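Local coordinates for protein endoribonuclease YbeY (Aquifex aeolicus, PDB 1OZ9) that is probably a zinc-dependent, single-strand-specific endoribonuclease that acts in ribosome quality control and in maturing the 3' end of 16S rRNA, at residues K8-K17 with L38-D49. Residues are numbered along the deposited sequence; the frame is centred on the assembly and turned at random.
Sequences KNRVLVKLKK and LNNVELSVYITD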
ATOM      1  N   LYS A   8      -9.115  14.329   9.469  1.00 24.83           N
ATOM      2  CA  LYS A   8      -7.644  14.434   9.141  1.00 25.18           C
ATOM      3  C   LYS A   8      -7.366  14.042   7.699  1.00 22.62           C
ATOM      4  O   LYS A   8      -7.178  14.904   6.860  1.00 22.23           O
ATOM      5  CB  LYS A   8      -6.802  13.580  10.078  1.00 26.91           C
ATOM      6  CG  LYS A   8      -6.193  14.399  11.227  1.00 29.27           C
ATOM      7  CD  LYS A   8      -5.315  15.502  10.664  1.00 34.75           C
ATOM      8  CE  LYS A   8      -5.088  16.610  11.689  1.00 35.93           C
ATOM      9  NZ  LYS A   8      -3.981  17.521  11.287  1.00 37.91           N
ATOM     10  N   ASN A   9      -7.356  12.747   7.430  1.00 21.21           N
ATOM     11  CA  ASN A   9      -7.242  12.228   6.068  1.00 19.79           C
ATOM     12  C   ASN A   9      -8.425  11.331   5.781  1.00 19.72           C
ATOM     13  O   ASN A   9      -9.137  10.908   6.689  1.00 19.78           O
ATOM     14  CB  ASN A   9      -5.951  11.433   5.863  1.00 19.11           C
ATOM     15  CG  ASN A   9      -4.758  12.304   5.994  1.00 19.27           C
ATOM     16  OD1 ASN A   9      -4.616  13.317   5.271  1.00 16.80           O
ATOM     17  ND2 ASN A   9      -3.914  11.982   6.956  1.00 17.04           N
ATOM     18  N   ARG A  10      -8.662  11.047   4.519  1.00 18.60           N
ATOM     19  CA  ARG A  10      -9.833  10.223   4.208  1.00 18.61           C
ATOM     20  C   ARG A  10      -9.311   8.946   3.659  1.00 18.20           C
ATOM     21  O   ARG A  10      -8.749   8.928   2.553  1.00 17.47           O
ATOM     22  CB  ARG A  10     -10.698  10.918   3.154  1.00 18.12           C
ATOM     23  CG  ARG A  10     -11.951  10.088   2.776  1.00 16.41           C
ATOM     24  CD  ARG A  10     -12.912  10.910   2.022  1.00 16.27           C
ATOM     25  NE  ARG A  10     -14.220  10.359   1.696  1.00 12.60           N
ATOM     26  CZ  ARG A  10     -14.844  10.727   0.568  1.00 17.22           C
ATOM     27  NH1 ARG A  10     -14.201  11.517  -0.295  1.00 15.20           N
ATOM     28  NH2 ARG A  10     -16.043  10.281   0.271  1.00 15.15           N
ATOM     29  N   VAL A  11      -9.393   7.886   4.457  1.00 17.81           N
ATOM     30  CA  VAL A  11      -8.929   6.584   4.010  1.00 18.22           C
ATOM     31  C   VAL A  11     -10.149   5.755   3.624  1.00 18.76           C
ATOM     32  O   VAL A  11     -11.066   5.578   4.439  1.00 17.84           O
ATOM     33  CB  VAL A  11      -8.087   5.899   5.104  1.00 18.73           C
ATOM     34  CG1 VAL A  11      -7.738   4.478   4.710  1.00 19.93           C
ATOM     35  CG2 VAL A  11      -6.759   6.678   5.253  1.00 21.72           C
ATOM     36  N   LEU A  12     -10.191   5.303   2.376  1.00 18.36           N
ATOM     37  CA  LEU A  12     -11.310   4.519   1.850  1.00 19.10           C
ATOM     38  C   LEU A  12     -10.866   3.087   1.626  1.00 18.91           C
ATOM     39  O   LEU A  12     -10.079   2.810   0.718  1.00 19.10           O
ATOM     40  CB  LEU A  12     -11.778   5.105   0.520  1.00 18.87           C
ATOM     41  CG  LEU A  12     -12.152   6.582   0.738  1.00 21.55           C
ATOM     42  CD1 LEU A  12     -12.517   7.283  -0.566  1.00 24.95           C
ATOM     43  CD2 LEU A  12     -13.310   6.628   1.697  1.00 23.32           C
ATOM     44  N   VAL A  13     -11.382   2.167   2.412  1.00 17.86           N
ATOM     45  CA  VAL A  13     -10.927   0.796   2.279  1.00 18.44           C
ATOM     46  C   VAL A  13     -12.006  -0.023   1.615  1.00 19.21           C
ATOM     47  O   VAL A  13     -13.173   0.030   2.044  1.00 18.30           O
ATOM     48  CB  VAL A  13     -10.651   0.193   3.641  1.00 18.62           C
ATOM     49  CG1 VAL A  13     -10.276  -1.310   3.498  1.00 19.66           C
ATOM     50  CG2 VAL A  13      -9.490   0.977   4.338  1.00 18.38           C
ATOM     51  N   LYS A  14     -11.635  -0.781   0.595  1.00 18.96           N
ATOM     52  CA  LYS A  14     -12.608  -1.662  -0.075  1.00 21.23           C
ATOM     53  C   LYS A  14     -12.088  -3.082  -0.054  1.00 20.95           C
ATOM     54  O   LYS A  14     -10.945  -3.316  -0.457  1.00 19.71           O
ATOM     55  CB  LYS A  14     -12.818  -1.211  -1.511  1.00 22.13           C
ATOM     56  CG  LYS A  14     -13.651   0.062  -1.584  1.00 28.71           C
ATOM     57  CD  LYS A  14     -13.919   0.520  -3.013  1.00 34.60           C
ATOM     58  CE  LYS A  14     -15.388   0.920  -3.165  1.00 37.95           C
ATOM     59  NZ  LYS A  14     -15.605   1.707  -4.413  1.00 41.52           N
ATOM     60  N   LEU A  15     -12.902  -4.025   0.418  1.00 20.03           N
ATOM     61  CA  LEU A  15     -12.430  -5.411   0.522  1.00 20.77           C
ATOM     62  C   LEU A  15     -13.234  -6.356  -0.337  1.00 20.74           C
ATOM     63  O   LEU A  15     -14.468  -6.490  -0.160  1.00 20.31           O
ATOM     64  CB  LEU A  15     -12.515  -5.904   1.979  1.00 20.80           C
ATOM     65  CG  LEU A  15     -11.898  -4.999   3.062  1.00 22.51           C
ATOM     66  CD1 LEU A  15     -12.157  -5.524   4.472  1.00 21.64           C
ATOM     67  CD2 LEU A  15     -10.408  -4.877   2.841  1.00 19.84           C
ATOM     68  N   LYS A  16     -12.550  -6.983  -1.280  1.00 19.81           N
ATOM     69  CA  LYS A  16     -13.124  -8.108  -2.013  1.00 20.33           C
ATOM     70  C   LYS A  16     -12.732  -9.352  -1.220  1.00 19.46           C
ATOM     71  O   LYS A  16     -13.493 -10.304  -1.128  1.00 19.34           O
ATOM     72  CB  LYS A  16     -12.577  -8.198  -3.447  1.00 20.55           C
ATOM     73  CG  LYS A  16     -13.209  -9.360  -4.249  1.00 25.48           C
ATOM     74  CD  LYS A  16     -12.717  -9.471  -5.696  1.00 29.71           C
ATOM     75  CE  LYS A  16     -13.437 -10.621  -6.383  1.00 32.98           C
ATOM     76  NZ  LYS A  16     -13.360 -10.550  -7.871  1.00 35.83           N
ATOM     77  N   LYS A  17     -11.532  -9.344  -0.649  1.00 19.29           N
ATOM     78  CA  LYS A  17     -11.050 -10.448   0.197  1.00 18.42           C
ATOM     79  C   LYS A  17     -11.016  -9.919   1.630  1.00 17.79           C
ATOM     80  O   LYS A  17     -10.575  -8.790   1.858  1.00 16.71           O
ATOM     81  CB  LYS A  17      -9.671 -10.889  -0.259  1.00 18.80           C
ATOM     82  CG  LYS A  17      -9.718 -11.628  -1.557  1.00 20.17           C
ATOM     83  CD  LYS A  17     -10.465 -12.948  -1.398  1.00 24.37           C
ATOM     84  CE  LYS A  17     -10.093 -13.909  -2.518  1.00 27.15           C
ATOM     85  NZ  LYS A  17     -10.855 -15.207  -2.497  1.00 26.76           N
ATOM     86  N   LEU A  38       1.048  13.865   6.564  1.00 16.27           N
ATOM     87  CA  LEU A  38       0.101  14.276   5.531  1.00 16.51           C
ATOM     88  C   LEU A  38      -1.208  14.669   6.156  1.00 17.47           C
ATOM     89  O   LEU A  38      -1.637  14.034   7.111  1.00 16.29           O
ATOM     90  CB  LEU A  38      -0.161  13.135   4.556  1.00 16.01           C
ATOM     91  CG  LEU A  38       1.062  12.891   3.656  1.00 17.92           C
ATOM     92  CD1 LEU A  38       0.970  11.539   2.953  1.00 19.23           C
ATOM     93  CD2 LEU A  38       1.096  14.024   2.615  1.00 17.95           C
ATOM     94  N   ASN A  39      -1.838  15.704   5.604  1.00 17.58           N
ATOM     95  CA  ASN A  39      -3.113  16.183   6.109  1.00 19.48           C
ATOM     96  C   ASN A  39      -4.033  16.465   4.923  1.00 18.51           C
ATOM     97  O   ASN A  39      -3.588  16.925   3.866  1.00 18.70           O
ATOM     98  CB  ASN A  39      -2.901  17.496   6.913  1.00 20.71           C
ATOM     99  CG  ASN A  39      -1.978  17.324   8.144  1.00 26.71           C
ATOM    100  OD1 ASN A  39      -2.436  16.948   9.241  1.00 33.52           O
ATOM    101  ND2 ASN A  39      -0.677  17.658   7.980  1.00 31.27           N
ATOM    102  N   ASN A  40      -5.315  16.208   5.086  1.00 18.99           N
ATOM    103  CA  ASN A  40      -6.253  16.465   4.013  1.00 19.65           C
ATOM    104  C   ASN A  40      -6.005  15.772   2.680  1.00 18.46           C
ATOM    105  O   ASN A  40      -6.157  16.408   1.629  1.00 18.16           O
ATOM    106  CB  ASN A  40      -6.235  17.928   3.727  1.00 20.10           C
ATOM    107  CG  ASN A  40      -7.517  18.565   4.007  1.00 24.92           C
ATOM    108  OD1 ASN A  40      -8.307  18.085   4.834  1.00 29.60           O
ATOM    109  ND2 ASN A  40      -7.774  19.650   3.299  1.00 28.53           N
ATOM    110  N   VAL A  41      -5.618  14.503   2.710  1.00 17.09           N
ATOM    111  CA  VAL A  41      -5.462  13.765   1.491  1.00 17.34           C
ATOM    112  C   VAL A  41      -6.398  12.582   1.511  1.00 16.95           C
ATOM    113  O   VAL A  41      -6.889  12.180   2.573  1.00 17.16           O
ATOM    114  CB  VAL A  41      -4.004  13.257   1.273  1.00 17.34           C
ATOM    115  CG1 VAL A  41      -3.013  14.451   1.282  1.00 17.44           C
ATOM    116  CG2 VAL A  41      -3.645  12.236   2.339  1.00 18.21           C
ATOM    117  N   GLU A  42      -6.658  12.035   0.335  1.00 16.54           N
ATOM    118  CA  GLU A  42      -7.507  10.853   0.201  1.00 17.43           C
ATOM    119  C   GLU A  42      -6.674   9.675  -0.266  1.00 17.92           C
ATOM    120  O   GLU A  42      -5.832   9.818  -1.155  1.00 19.02           O
ATOM    121  CB  GLU A  42      -8.658  11.119  -0.780  1.00 16.83           C
ATOM    122  CG  GLU A  42      -9.580   9.904  -1.009  1.00 16.76           C
ATOM    123  CD  GLU A  42     -10.603  10.207  -2.087  1.00 19.71           C
ATOM    124  OE1 GLU A  42     -10.593   9.532  -3.145  1.00 17.47           O
ATOM    125  OE2 GLU A  42     -11.391  11.164  -1.891  1.00 17.89           O
ATOM    126  N   LEU A  43      -6.878   8.517   0.345  1.00 18.03           N
ATOM    127  CA  LEU A  43      -6.131   7.323  -0.031  1.00 18.98           C
ATOM    128  C   LEU A  43      -7.130   6.194  -0.112  1.00 19.22           C
ATOM    129  O   LEU A  43      -7.918   6.031   0.823  1.00 20.04           O
ATOM    130  CB  LEU A  43      -5.154   6.967   1.084  1.00 18.54           C
ATOM    131  CG  LEU A  43      -4.474   5.608   0.983  1.00 20.28           C
ATOM    132  CD1 LEU A  43      -3.585   5.570  -0.276  1.00 21.36           C
ATOM    133  CD2 LEU A  43      -3.640   5.339   2.246  1.00 21.34           C
ATOM    134  N   SER A  44      -7.103   5.423  -1.199  1.00 18.52           N
ATOM    135  CA  SER A  44      -7.957   4.249  -1.289  1.00 18.72           C
ATOM    136  C   SER A  44      -7.101   2.990  -1.150  1.00 18.73           C
ATOM    137  O   SER A  44      -5.999   2.922  -1.714  1.00 17.70           O
ATOM    138  CB  SER A  44      -8.754   4.242  -2.594  1.00 20.04           C
ATOM    139  OG  SER A  44      -9.683   5.332  -2.591  1.00 19.73           O
ATOM    140  N   VAL A  45      -7.589   2.026  -0.367  1.00 18.07           N
ATOM    141  CA  VAL A  45      -6.885   0.757  -0.218  1.00 18.78           C
ATOM    142  C   VAL A  45      -7.825  -0.365  -0.657  1.00 18.73           C
ATOM    143  O   VAL A  45      -8.970  -0.453  -0.159  1.00 18.81           O
ATOM    144  CB  VAL A  45      -6.412   0.537   1.214  1.00 19.02           C
ATOM    145  CG1 VAL A  45      -5.649  -0.801   1.317  1.00 19.95           C
ATOM    146  CG2 VAL A  45      -5.516   1.725   1.673  1.00 21.35           C
ATOM    147  N   TYR A  46      -7.393  -1.209  -1.597  1.00 17.26           N
ATOM    148  CA  TYR A  46      -8.265  -2.296  -2.067  1.00 18.93           C
ATOM    149  C   TYR A  46      -7.596  -3.622  -1.748  1.00 18.78           C
ATOM    150  O   TYR A  46      -6.426  -3.807  -2.087  1.00 17.73           O
ATOM    151  CB  TYR A  46      -8.475  -2.172  -3.576  1.00 18.84           C
ATOM    152  CG  TYR A  46      -9.473  -3.131  -4.226  1.00 23.87           C
ATOM    153  CD1 TYR A  46     -10.571  -3.633  -3.537  1.00 24.97           C
ATOM    154  CD2 TYR A  46      -9.319  -3.504  -5.567  1.00 25.68           C
ATOM    155  CE1 TYR A  46     -11.478  -4.483  -4.156  1.00 25.45           C
ATOM    156  CE2 TYR A  46     -10.206  -4.343  -6.191  1.00 26.47           C
ATOM    157  CZ  TYR A  46     -11.289  -4.833  -5.498  1.00 27.19           C
ATOM    158  OH  TYR A  46     -12.163  -5.673  -6.163  1.00 25.72           O
ATOM    159  N   ILE A  47      -8.300  -4.525  -1.070  1.00 17.01           N
ATOM    160  CA  ILE A  47      -7.742  -5.865  -0.844  1.00 17.93           C
ATOM    161  C   ILE A  47      -8.492  -6.822  -1.771  1.00 17.11           C
ATOM    162  O   ILE A  47      -9.710  -7.034  -1.622  1.00 17.45           O
ATOM    163  CB  ILE A  47      -7.906  -6.354   0.602  1.00 17.40           C
ATOM    164  CG1 ILE A  47      -7.345  -5.358   1.625  1.00 19.91           C
ATOM    165  CG2 ILE A  47      -7.272  -7.746   0.758  1.00 18.49           C
ATOM    166  CD1 ILE A  47      -5.840  -5.005   1.470  1.00 17.66           C
ATOM    167  N   THR A  48      -7.782  -7.402  -2.734  1.00 16.40           N
ATOM    168  CA  THR A  48      -8.441  -8.238  -3.718  1.00 16.58           C
ATOM    169  C   THR A  48      -7.729  -9.574  -3.877  1.00 17.17           C
ATOM    170  O   THR A  48      -7.041 -10.014  -2.944  1.00 16.81           O
ATOM    171  CB  THR A  48      -8.606  -7.442  -5.050  1.00 16.88           C
ATOM    172  OG1 THR A  48      -9.347  -8.203  -5.997  1.00 16.94           O
ATOM    173  CG2 THR A  48      -7.250  -7.151  -5.723  1.00 16.58           C
ATOM    174  N   ASP A  49      -7.910 -10.223  -5.022  1.00 17.52           N
ATOM    175  CA  ASP A  49      -7.337 -11.558  -5.256  1.00 17.52           C
ATOM    176  C   ASP A  49      -6.307 -11.567  -6.380  1.00 17.38           C
ATOM    177  O   ASP A  49      -6.089 -10.556  -7.039  1.00 16.12           O
ATOM    178  CB  ASP A  49      -8.426 -12.586  -5.572  1.00 18.11           C
ATOM    179  CG  ASP A  49      -9.195 -12.270  -6.859  1.00 19.96           C
ATOM    180  OD1 ASP A  49      -8.848 -11.324  -7.596  1.00 19.41           O
ATOM    181  OD2 ASP A  49     -10.189 -12.934  -7.215  1.00 23.72           O
TER
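With CG turned opposite its own carbonyl carbon (chi1 -65°), N9 lays its amide alongside V41 and across the turn that leads into strand 41-48. There it works in both directions: OD1 accepts from V41 N at 3.0 Å, the donor in the plane of N9's own side-chain carbonyl and on a lone pair, while ND2 gives a nearly straight bond to L38 O at 3.1 Å, reaching that oxygen from above its carbonyl plane. An asparagine suits the place because one short, flat group can accept and donate at once. An alanine here would probably leave V41 N and L38 O without these mates and the turn at 38-40 freer to move.

Beyond N9 the strands run parallel. The regular bonds alternate along them, R10 N to V41 O, then L43 N to R10 O, and so on to I47 N and K14 O. At the far end I47 O accepts from both K16 N and K17 N.

R10 and E42, both extended with CG anti to the backbone N, stand side by side and meet in a salt bridge, NH1 to OE2 at 3.3 Å, the guanidinium and carboxylate planes almost perpendicular (86°). OE2 also hydrogen-bonds with Y81 OH of strand 81-90. L12 CD1 lies 3.8 Å from E42 CD and over one face of the R10 guanidinium, so that its hydrocarbon flanks the ion pair. Y46 turns its ring edge to K14 O, CD1 at 3.1 Å, and its hydroxyl is hydrogen-bonded with E52 OE1.

V11, V13, L15, L43, V45 and I47 line the face opposite R10, L12, K14, E42, S44 and Y46. Aliphatic side chains suit it: V11 and I47 touch helix 22-35, L43 touches helix 105-120, and L15 CD2 presses tightly on I47 CG1 at 3.3 Å. In this beta-alpha-beta unit, backbone hydrogen bonds thus pair the two strands that helix 22-35 connects, and the faces differ chemically, charged and polar groups dominating one and hydrocarbon the other.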